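Local coordinates for protein Xyn30D (Paenibacillus barcinonensis, PDB 4QB6) that binds aldouronic acid through its calcium-binding CBM35 carbohydrate-binding module, which is attached to a glucuronoxylan-specific xylanase of glycosyl hydrolase family 30, at residues 61-67 against 152-158; 95-101 against 119-125; 45-51 against 73-79. All coordinates share one frame; numbering follows the deposited sequence.

Contact 1: residues 61-67 against 152-158. With CA (calcium ion), chain D; CA (calcium ion), chain C; GCU (alpha-D-glucopyranuronic acid), chain B.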
loop_
_atom_site.group_PDB
_atom_site.type_symbol
_atom_site.label_atom_id
_atom_site.label_comp_id
_atom_site.label_asym_id
_atom_site.label_seq_id
_atom_site.Cartn_x
_atom_site.Cartn_y
_atom_site.Cartn_z
ATOM N N THR A 61 7.739 7.281 7.469
ATOM C CA THR A 61 6.999 8.530 7.623
ATOM C C THR A 61 5.933 8.221 8.683
ATOM O O THR A 61 5.510 7.066 8.845
ATOM C CB THR A 61 6.339 8.934 6.270
ATOM O OG1 THR A 61 7.332 9.234 5.280
ATOM C CG2 THR A 61 5.454 10.133 6.375
ATOM N N GLY A 62 5.474 9.226 9.420
ATOM C CA GLY A 62 4.474 8.999 10.438
ATOM C C GLY A 62 4.986 8.246 11.629
ATOM O O GLY A 62 6.153 8.351 11.977
ATOM N N SER A 63 4.146 7.438 12.240
ATOM C CA SER A 63 4.506 6.744 13.456
ATOM C C SER A 63 5.084 5.353 13.265
ATOM O O SER A 63 5.495 4.712 14.221
ATOM C CB SER A 63 3.299 6.666 14.385
ATOM O OG SER A 63 2.246 5.967 13.760
ATOM N N GLY A 64 5.116 4.857 12.021
ATOM C CA GLY A 64 5.679 3.551 11.763
ATOM C C GLY A 64 5.410 3.099 10.350
ATOM O O GLY A 64 5.274 3.906 9.460
ATOM N N TYR A 65 5.361 1.779 10.195
ATOM C CA TYR A 65 5.040 1.148 8.920
ATOM C C TYR A 65 4.321 -0.133 9.236
ATOM O O TYR A 65 4.262 -0.565 10.396
ATOM C CB TYR A 65 6.301 0.907 8.064
ATOM C CG TYR A 65 7.345 0.084 8.757
ATOM C CD1 TYR A 65 7.317 -1.296 8.722
ATOM C CD2 TYR A 65 8.384 0.685 9.467
ATOM C CE1 TYR A 65 8.243 -2.055 9.394
ATOM C CE2 TYR A 65 9.331 -0.056 10.130
ATOM C CZ TYR A 65 9.262 -1.436 10.086
ATOM O OH TYR A 65 10.216 -2.158 10.778
ATOM N N VAL A 66 3.775 -0.764 8.204
ATOM C CA VAL A 66 3.050 -2.036 8.406
ATOM C C VAL A 66 3.887 -3.188 7.881
ATOM O O VAL A 66 4.407 -3.131 6.751
ATOM C CB VAL A 66 1.684 -1.995 7.738
ATOM C CG1 VAL A 66 1.028 -3.369 7.793
ATOM C CG2 VAL A 66 0.818 -0.947 8.405
ATOM N N ASN A 67 3.982 -4.239 8.682
ATOM C CA ASN A 67 4.619 -5.461 8.323
ATOM C C ASN A 67 3.543 -6.508 8.071
ATOM O O ASN A 67 2.768 -6.835 8.982
ATOM C CB ASN A 67 5.535 -5.864 9.488
ATOM C CG ASN A 67 6.253 -7.138 9.235
ATOM O OD1 ASN A 67 6.006 -7.801 8.251
ATOM N ND2 ASN A 67 7.143 -7.524 10.138
ATOM N N GLU A 152 3.972 -13.160 0.526
ATOM C CA GLU A 152 4.059 -12.207 1.647
ATOM C C GLU A 152 4.071 -10.786 1.049
ATOM O O GLU A 152 3.577 -10.573 -0.066
ATOM C CB GLU A 152 5.231 -12.555 2.590
ATOM C CG GLU A 152 4.891 -12.528 4.072
ATOM C CD GLU A 152 5.565 -11.440 4.879
ATOM O OE1 GLU A 152 5.634 -10.277 4.417
ATOM O OE2 GLU A 152 6.016 -11.702 6.017
ATOM N N GLY A 153 4.544 -9.804 1.794
ATOM C CA GLY A 153 4.466 -8.432 1.283
ATOM C C GLY A 153 5.650 -7.604 1.647
ATOM O O GLY A 153 6.386 -7.914 2.567
ATOM N N PRO A 154 5.825 -6.468 0.972
ATOM C CA PRO A 154 6.816 -5.500 1.400
ATOM C C PRO A 154 6.398 -4.842 2.706
ATOM O O PRO A 154 5.214 -4.806 3.017
ATOM C CB PRO A 154 6.797 -4.494 0.266
ATOM C CG PRO A 154 5.390 -4.502 -0.197
ATOM C CD PRO A 154 4.941 -5.939 -0.068
ATOM N N ASN A 155 7.333 -4.296 3.462
ATOM C CA ASN A 155 6.953 -3.467 4.575
ATOM C C ASN A 155 6.412 -2.148 4.004
ATOM O O ASN A 155 7.045 -1.548 3.121
ATOM C CB ASN A 155 8.108 -3.198 5.506
ATOM C CG ASN A 155 8.518 -4.398 6.315
ATOM O OD1 ASN A 155 7.804 -5.394 6.413
ATOM N ND2 ASN A 155 9.666 -4.281 6.964
ATOM N N MET A 156 5.258 -1.683 4.456
ATOM C CA MET A 156 4.521 -0.629 3.775
ATOM C C MET A 156 4.451 0.604 4.631
ATOM O O MET A 156 3.932 0.564 5.757
ATOM C CB MET A 156 3.104 -1.107 3.445
ATOM C CG MET A 156 2.313 -0.148 2.572
ATOM S SD MET A 156 3.039 0.194 0.974
ATOM C CE MET A 156 3.019 -1.343 0.183
ATOM N N ASP A 157 4.973 1.716 4.130
ATOM C CA ASP A 157 5.034 2.954 4.919
ATOM C C ASP A 157 3.813 3.825 4.751
ATOM O O ASP A 157 3.238 4.282 5.745
ATOM C CB ASP A 157 6.297 3.734 4.549
ATOM C CG ASP A 157 6.533 4.927 5.428
ATOM O OD1 ASP A 157 6.001 5.006 6.546
ATOM O OD2 ASP A 157 7.292 5.792 4.952
ATOM N N ASN A 158 3.438 4.082 3.521
ATOM C CA ASN A 158 2.364 5.040 3.211
ATOM C C ASN A 158 1.992 4.889 1.760
ATOM O O ASN A 158 2.699 4.186 1.002
ATOM C CB ASN A 158 2.772 6.507 3.575
ATOM C CG ASN A 158 3.840 7.089 2.688
ATOM O OD1 ASN A 158 4.779 7.769 3.168
ATOM N ND2 ASN A 158 3.696 6.926 1.455
HETATM CA CA CA D . 4.218 5.341 7.893
HETATM CA CA CA C . 6.575 -9.415 6.629
HETATM C C1 GCU B . 12.174 -9.607 8.612
HETATM C C2 GCU B . 11.953 -8.139 8.868
HETATM C C3 GCU B . 10.500 -7.749 8.707
HETATM C C4 GCU B . 9.970 -8.267 7.304
HETATM C C5 GCU B . 10.196 -9.765 7.234
HETATM C C6 GCU B . 9.739 -10.360 5.967
HETATM O O2 GCU B . 12.502 -7.772 10.159
HETATM O O3 GCU B . 10.255 -6.348 8.778
HETATM O O4 GCU B . 8.546 -8.038 7.253
HETATM O O5 GCU B . 11.593 -9.940 7.353
HETATM O O6A GCU B . 8.560 -10.198 5.624
HETATM O O6B GCU B . 10.520 -11.002 5.276
HETATM O O HOH W 1 6.154 -7.375 5.322
HETATM O O HOH W 2 7.010 -10.656 8.648
#
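V66 and M156 exchange two backbone hydrogen bonds, and this single antiparallel bridge is the tightly packed middle of the contact: V66 N meets M156 O at 2.8 Å and almost straight (171°). The CB of Y65 presses on the same carbonyl oxygen, and the Y65 ring runs past the N155 amide, the two planes 23° apart. Toward one end, a calcium ion is bound by protein atoms alone. D157 has CG anti to the backbone N (chi1 -173°), beside its own carbonyl, which lets O and OD1 chelate the metal, OD1 at 2.3 Å from the calcium. A type II' turn brings in T61 O and G64 O, and E41 and E43 complete the site. T61 N straddles the carboxylate, 3.0 Å from both D157 OD1 and D157 OD2 on their syn lone pairs, while R94 forms a salt bridge with OD2. The other end is looser and wetter. There N67 OD1 (2.4 Å), both E152 oxygens and F68 O hold a second calcium with two waters and the sugar's O4 and O6A, while E54 holds N67 ND2. G153 N fixes E152 OE1 from its anti side. Calcium therefore serves twice here: one ion ties loop to strand, the other joins protein to glucuronate.

Contact 2: residues 95-101 against 119-125. With GCU (alpha-D-glucopyranuronic acid), chain B.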
loop_
_atom_site.group_PDB
_atom_site.type_symbol
_atom_site.label_atom_id
_atom_site.label_comp_id
_atom_site.label_asym_id
_atom_site.label_seq_id
_atom_site.Cartn_x
_atom_site.Cartn_y
_atom_site.Cartn_z
ATOM N N TYR A 95 7.668 1.917 0.321
ATOM C CA TYR A 95 7.813 0.571 0.881
ATOM C C TYR A 95 9.249 0.146 0.949
ATOM O O TYR A 95 10.097 0.726 0.259
ATOM C CB TYR A 95 7.009 -0.450 0.030
ATOM C CG TYR A 95 7.657 -0.780 -1.295
ATOM C CD1 TYR A 95 7.498 0.033 -2.415
ATOM C CD2 TYR A 95 8.457 -1.904 -1.433
ATOM C CE1 TYR A 95 8.122 -0.269 -3.607
ATOM C CE2 TYR A 95 9.070 -2.209 -2.625
ATOM C CZ TYR A 95 8.918 -1.381 -3.695
ATOM O OH TYR A 95 9.524 -1.681 -4.919
ATOM N N ALA A 96 9.530 -0.891 1.725
ATOM C CA ALA A 96 10.872 -1.460 1.792
ATOM C C ALA A 96 10.768 -2.936 1.582
ATOM O O ALA A 96 9.814 -3.586 2.026
ATOM C CB ALA A 96 11.519 -1.129 3.125
ATOM N N LEU A 97 11.745 -3.501 0.904
ATOM C CA LEU A 97 11.765 -4.941 0.612
ATOM C C LEU A 97 13.211 -5.368 0.423
ATOM O O LEU A 97 13.809 -5.020 -0.598
ATOM C CB LEU A 97 10.898 -5.236 -0.623
ATOM C CG LEU A 97 10.858 -6.676 -1.113
ATOM C CD1 LEU A 97 10.563 -7.658 0.001
ATOM C CD2 LEU A 97 9.822 -6.797 -2.221
ATOM N N GLU A 98 13.764 -6.143 1.350
ATOM C CA GLU A 98 15.202 -6.419 1.259
ATOM C C GLU A 98 15.609 -7.145 -0.006
ATOM O O GLU A 98 16.537 -6.713 -0.685
ATOM C CB GLU A 98 15.625 -7.199 2.474
ATOM C CG GLU A 98 17.095 -7.650 2.532
ATOM C CD GLU A 98 17.362 -8.461 3.803
ATOM O OE1 GLU A 98 16.970 -9.648 3.897
ATOM O OE2 GLU A 98 17.931 -7.900 4.754
ATOM N N SER A 99 14.910 -8.216 -0.346
ATOM C CA SER A 99 15.239 -8.977 -1.547
ATOM C C SER A 99 14.001 -9.623 -2.116
ATOM O O SER A 99 12.999 -9.832 -1.430
ATOM C CB SER A 99 16.286 -10.057 -1.268
ATOM O OG SER A 99 15.749 -11.053 -0.420
ATOM N N GLY A 100 14.084 -9.931 -3.391
ATOM C CA GLY A 100 13.001 -10.627 -4.082
ATOM C C GLY A 100 11.863 -9.723 -4.472
ATOM O O GLY A 100 11.849 -8.536 -4.103
ATOM N N THR A 101 10.902 -10.289 -5.176
ATOM C CA THR A 101 9.691 -9.615 -5.599
ATOM C C THR A 101 8.544 -10.219 -4.846
ATOM O O THR A 101 8.449 -11.430 -4.729
ATOM C CB THR A 101 9.471 -9.752 -7.102
ATOM O OG1 THR A 101 10.553 -9.064 -7.753
ATOM C CG2 THR A 101 8.155 -9.157 -7.551
ATOM N N PHE A 119 5.881 -5.946 -6.424
ATOM C CA PHE A 119 6.705 -4.964 -5.716
ATOM C C PHE A 119 8.110 -5.550 -5.728
ATOM O O PHE A 119 8.373 -6.585 -5.129
ATOM C CB PHE A 119 6.206 -4.783 -4.280
ATOM C CG PHE A 119 4.944 -3.984 -4.191
ATOM C CD1 PHE A 119 3.728 -4.496 -4.650
ATOM C CD2 PHE A 119 4.959 -2.677 -3.678
ATOM C CE1 PHE A 119 2.571 -3.731 -4.598
ATOM C CE2 PHE A 119 3.803 -1.949 -3.623
ATOM C CZ PHE A 119 2.631 -2.461 -4.073
ATOM N N THR A 120 9.028 -4.840 -6.377
ATOM C CA THR A 120 10.380 -5.306 -6.546
ATOM C C THR A 120 11.268 -4.856 -5.401
ATOM O O THR A 120 10.960 -3.899 -4.664
ATOM C CB THR A 120 10.958 -4.892 -7.901
ATOM O OG1 THR A 120 10.992 -3.471 -7.976
ATOM C CG2 THR A 120 10.179 -5.471 -9.020
ATOM N N GLU A 121 12.374 -5.554 -5.182
ATOM C CA GLU A 121 13.168 -5.271 -3.997
ATOM C C GLU A 121 13.708 -3.840 -4.017
ATOM O O GLU A 121 13.859 -3.194 -5.059
ATOM C CB GLU A 121 14.315 -6.278 -3.811
ATOM C CG GLU A 121 15.372 -6.222 -4.910
ATOM C CD GLU A 121 16.490 -7.233 -4.714
ATOM O OE1 GLU A 121 16.222 -8.454 -4.770
ATOM O OE2 GLU A 121 17.646 -6.801 -4.549
ATOM N N THR A 122 13.974 -3.361 -2.813
ATOM C CA THR A 122 14.663 -2.097 -2.600
ATOM C C THR A 122 16.094 -2.350 -2.131
ATOM O O THR A 122 16.883 -1.400 -2.140
ATOM C CB THR A 122 13.912 -1.219 -1.584
ATOM O OG1 THR A 122 13.958 -1.841 -0.302
ATOM C CG2 THR A 122 12.505 -0.921 -2.025
ATOM N N GLY A 123 16.445 -3.551 -1.695
ATOM C CA GLY A 123 17.833 -3.880 -1.314
ATOM C C GLY A 123 18.106 -3.975 0.165
ATOM O O GLY A 123 19.090 -4.590 0.609
ATOM N N SER A 124 17.224 -3.343 0.947
ATOM C CA SER A 124 17.376 -3.239 2.391
ATOM C C SER A 124 16.023 -2.989 3.042
ATOM O O SER A 124 15.190 -2.287 2.479
ATOM C CB SER A 124 18.316 -2.089 2.771
ATOM O OG SER A 124 18.298 -1.930 4.178
ATOM N N TRP A 125 15.832 -3.489 4.261
ATOM C CA TRP A 125 14.629 -3.149 4.982
ATOM C C TRP A 125 14.596 -1.691 5.427
ATOM O O TRP A 125 13.565 -1.198 5.848
ATOM C CB TRP A 125 14.369 -4.061 6.179
ATOM C CG TRP A 125 14.132 -5.482 5.821
ATOM C CD1 TRP A 125 14.905 -6.543 6.160
ATOM C CD2 TRP A 125 13.008 -6.003 5.087
ATOM N NE1 TRP A 125 14.338 -7.698 5.645
ATOM C CE2 TRP A 125 13.180 -7.389 4.994
ATOM C CE3 TRP A 125 11.891 -5.425 4.478
ATOM C CZ2 TRP A 125 12.281 -8.205 4.313
ATOM C CZ3 TRP A 125 10.993 -6.242 3.843
ATOM C CH2 TRP A 125 11.215 -7.618 3.743
HETATM C C1 GCU B . 12.174 -9.607 8.612
HETATM C C2 GCU B . 11.953 -8.139 8.868
HETATM C C3 GCU B . 10.500 -7.749 8.707
HETATM C C4 GCU B . 9.970 -8.267 7.304
HETATM C C5 GCU B . 10.196 -9.765 7.234
HETATM C C6 GCU B . 9.739 -10.360 5.967
HETATM O O2 GCU B . 12.502 -7.772 10.159
HETATM O O3 GCU B . 10.255 -6.348 8.778
HETATM O O4 GCU B . 8.546 -8.038 7.253
HETATM O O5 GCU B . 11.593 -9.940 7.353
HETATM O O6A GCU B . 8.560 -10.198 5.624
HETATM O O6B GCU B . 10.520 -11.002 5.276
HETATM O O HOH W 3 8.330 -2.345 -7.759
HETATM O O HOH W 4 17.895 -4.615 5.892
HETATM O O HOH W 5 15.343 -10.412 6.319
HETATM O O HOH W 6 12.931 -7.829 -7.056
#
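Y95 meets the 119-125 loop in two ways. Its face receives the edge of F119 in a T-shaped stack, planes 85° apart, while its hydroxyl gives a 2.7 Å hydrogen bond from Y95 OH to T120 O, which lies at the ring edge. The methyl of A96 rests against the carbonyl of W125. L97 is gripped through its backbone: L97 N points almost straight (173°) at T122 OG1, 3.0 Å away, a hydroxyl that also bonds T127 O and is brought there by a chi1 of 67°, between its own backbone N and carbonyl carbon. L97 O accepts from both T122 N (2.8 Å) and G123 N (3.2 Å). The CD1 of L97 touches the rim of the W125 indole at CH2. E98 then turns across that indole, with CB sitting 3.6 Å from the centroid of the five-membered ring in a CH-pi contact, and a water links E98 OE1 to W125 NE1. E98 N, buried beneath the indole, has no partner in the model. On the opposite face of W125 lies C4 of the glucuronic acid, making the tryptophan a sugar platform backed by the 95-101 segment. Farther on, T101 CA approaches F119 O. The contact thus joins the end of strand 87-96 to the loop between strands 111-119 and 128-137, with N155 and R102 touching W125 from strands 155-163 and 102-108.

Contact 3: residues 45-51 against 73-79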
loop_
_atom_site.group_PDB
_atom_site.type_symbol
_atom_site.label_atom_id
_atom_site.label_comp_id
_atom_site.label_asym_id
_atom_site.label_seq_id
_atom_site.Cartn_x
_atom_site.Cartn_y
_atom_site.Cartn_z
ATOM N N GLY A 45 -5.504 4.991 10.168
ATOM C CA GLY A 45 -6.596 5.158 9.167
ATOM C C GLY A 45 -6.872 3.904 8.316
ATOM O O GLY A 45 -7.532 3.943 7.224
ATOM N N THR A 46 -6.377 2.771 8.854
ATOM C CA THR A 46 -6.431 1.525 8.154
ATOM C C THR A 46 -6.934 0.393 9.048
ATOM O O THR A 46 -6.859 0.453 10.298
ATOM C CB THR A 46 -5.032 1.125 7.625
ATOM O OG1 THR A 46 -4.119 1.054 8.729
ATOM C CG2 THR A 46 -4.526 2.098 6.592
ATOM N N THR A 47 -7.426 -0.626 8.382
ATOM C CA THR A 47 -7.747 -1.901 9.030
ATOM C C THR A 47 -6.710 -2.914 8.563
ATOM O O THR A 47 -6.469 -3.052 7.343
ATOM C CB THR A 47 -9.151 -2.348 8.624
ATOM O OG1 THR A 47 -10.086 -1.346 9.053
ATOM C CG2 THR A 47 -9.493 -3.695 9.227
ATOM N N LEU A 48 -6.105 -3.607 9.494
ATOM C CA LEU A 48 -5.050 -4.576 9.224
ATOM C C LEU A 48 -5.544 -5.975 9.424
ATOM O O LEU A 48 -6.301 -6.226 10.399
ATOM C CB LEU A 48 -3.864 -4.323 10.153
ATOM C CG LEU A 48 -3.297 -2.905 10.104
ATOM C CD1 LEU A 48 -2.083 -2.766 10.996
ATOM C CD2 LEU A 48 -2.916 -2.541 8.658
ATOM N N THR A 49 -5.149 -6.887 8.559
ATOM C CA THR A 49 -5.478 -8.315 8.684
ATOM C C THR A 49 -4.186 -9.087 8.637
ATOM O O THR A 49 -3.454 -9.034 7.651
ATOM C CB THR A 49 -6.394 -8.766 7.543
ATOM O OG1 THR A 49 -7.578 -7.958 7.548
ATOM C CG2 THR A 49 -6.811 -10.226 7.720
ATOM N N ASP A 50 -3.860 -9.797 9.717
ATOM C CA ASP A 50 -2.601 -10.535 9.800
ATOM C C ASP A 50 -1.406 -9.653 9.387
ATOM O O ASP A 50 -0.527 -10.079 8.637
ATOM C CB ASP A 50 -2.642 -11.831 8.976
ATOM C CG ASP A 50 -3.531 -12.891 9.610
ATOM O OD1 ASP A 50 -3.347 -13.203 10.807
ATOM O OD2 ASP A 50 -4.362 -13.450 8.877
ATOM N N ALA A 51 -1.385 -8.466 9.965
ATOM C CA ALA A 51 -0.353 -7.450 9.675
ATOM C C ALA A 51 -0.272 -6.581 10.895
ATOM O O ALA A 51 -1.303 -6.389 11.564
ATOM C CB ALA A 51 -0.714 -6.632 8.449
ATOM N N ASN A 73 -3.226 -13.642 2.201
ATOM C CA ASN A 73 -4.371 -13.113 2.911
ATOM C C ASN A 73 -4.092 -12.149 4.043
ATOM O O ASN A 73 -4.982 -11.823 4.831
ATOM C CB ASN A 73 -5.389 -14.233 3.304
ATOM C CG ASN A 73 -6.029 -14.853 2.096
ATOM O OD1 ASN A 73 -6.267 -16.078 2.071
ATOM N ND2 ASN A 73 -6.279 -14.069 1.100
ATOM N N SER A 74 -2.870 -11.628 4.157
ATOM C CA SER A 74 -2.656 -10.455 5.000
ATOM C C SER A 74 -3.077 -9.252 4.185
ATOM O O SER A 74 -3.018 -9.280 2.961
ATOM C CB SER A 74 -1.210 -10.267 5.453
ATOM O OG SER A 74 -0.768 -11.228 6.392
ATOM N N ALA A 75 -3.500 -8.212 4.866
ATOM C CA ALA A 75 -4.085 -7.058 4.155
ATOM C C ALA A 75 -3.948 -5.776 4.913
ATOM O O ALA A 75 -3.942 -5.748 6.151
ATOM C CB ALA A 75 -5.551 -7.297 3.835
ATOM N N ILE A 76 -3.864 -4.683 4.151
ATOM C CA ILE A 76 -4.056 -3.333 4.646
ATOM C C ILE A 76 -5.200 -2.715 3.875
ATOM O O ILE A 76 -5.182 -2.735 2.638
ATOM C CB ILE A 76 -2.787 -2.467 4.413
ATOM C CG1 ILE A 76 -1.551 -3.099 5.011
ATOM C CG2 ILE A 76 -3.031 -1.060 4.941
ATOM C CD1 ILE A 76 -0.260 -2.403 4.590
ATOM N N GLU A 77 -6.204 -2.187 4.574
ATOM C CA GLU A 77 -7.307 -1.506 3.930
ATOM C C GLU A 77 -7.397 -0.078 4.407
ATOM O O GLU A 77 -7.518 0.166 5.608
ATOM C CB GLU A 77 -8.619 -2.216 4.265
ATOM C CG GLU A 77 -9.822 -1.583 3.569
ATOM C CD GLU A 77 -11.177 -2.191 3.902
ATOM O OE1 GLU A 77 -11.291 -2.933 4.897
ATOM O OE2 GLU A 77 -12.164 -1.833 3.199
ATOM N N TRP A 78 -7.274 0.861 3.473
ATOM C CA TRP A 78 -7.548 2.274 3.712
ATOM C C TRP A 78 -9.024 2.485 3.506
ATOM O O TRP A 78 -9.580 2.166 2.473
ATOM C CB TRP A 78 -6.743 3.139 2.746
ATOM C CG TRP A 78 -5.293 3.218 3.039
ATOM C CD1 TRP A 78 -4.671 4.164 3.803
ATOM C CD2 TRP A 78 -4.263 2.335 2.571
ATOM N NE1 TRP A 78 -3.333 3.925 3.837
ATOM C CE2 TRP A 78 -3.049 2.812 3.100
ATOM C CE3 TRP A 78 -4.242 1.187 1.770
ATOM C CZ2 TRP A 78 -1.831 2.216 2.824
ATOM C CZ3 TRP A 78 -3.039 0.586 1.502
ATOM C CH2 TRP A 78 -1.839 1.093 2.044
ATOM N N ASN A 79 -9.747 3.044 4.465
ATOM C CA ASN A 79 -11.202 3.209 4.263
ATOM C C ASN A 79 -11.609 4.644 4.011
ATOM O O ASN A 79 -12.814 4.963 3.910
ATOM C CB ASN A 79 -11.956 2.737 5.494
ATOM C CG ASN A 79 -11.542 3.515 6.724
ATOM O OD1 ASN A 79 -10.437 3.322 7.239
ATOM N ND2 ASN A 79 -12.398 4.432 7.175
#
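E77 O is approached by two groups of the partner strand: T47 N gives it an in-plane hydrogen bond of 2.9 Å, and T46 CA adds a CH···O contact at 3.1 Å. T47 O takes E77 N in return, and T49 and A75 repeat the exchange, a regular antiparallel register between an edge strand and its neighbour. The side chains divide between two faces. T47 and T49 stand opposite E77 and A75 on one, with the CB atoms of T49 and A75 4.1 Å apart. On the other, the T46 methyl, L48, I76 and W78 form a largely apolar row. T46 CG2 lies over the five-membered ring of W78, 3.5 Å from its centroid, because chi1 of 58° sends OG1 to A42 O and leaves the methyl for the indole. I76 CG2 covers the same face, and L48 CD2 runs alongside I76 CG1. Replacing W78 with an alanine would probably leave the T46 methyl and I76 without their flat partner and E41 O without the indole N-H. The chemistry implies a two-sided sheet edge: backbone bonds fix the register, while buried W78 and I76 face inward and the T46 methyl packs on them.

Contact 1 is the buried one of the three, whereas contacts 2 and 3 are each part buried and part exposed. Contacts 1 and 2 meet in the same sheet, where strands 155-163 and 87-96 are neighbours and N155 O probably bonds A96 N, and both touch the glucuronic acid: contact 1 through metal and polar groups, contact 2 through an aromatic face. Contact 3 belongs to the other main sheet and ties its outermost strand, 46-49, by regular pairing. It packs on contact 1 across the interior, I76 against V66 and M156, but does not touch contact 2. Chemistry thus shifts from backbone pairing with an apolar face to sugar binding, calcium entering in contact 1 alone.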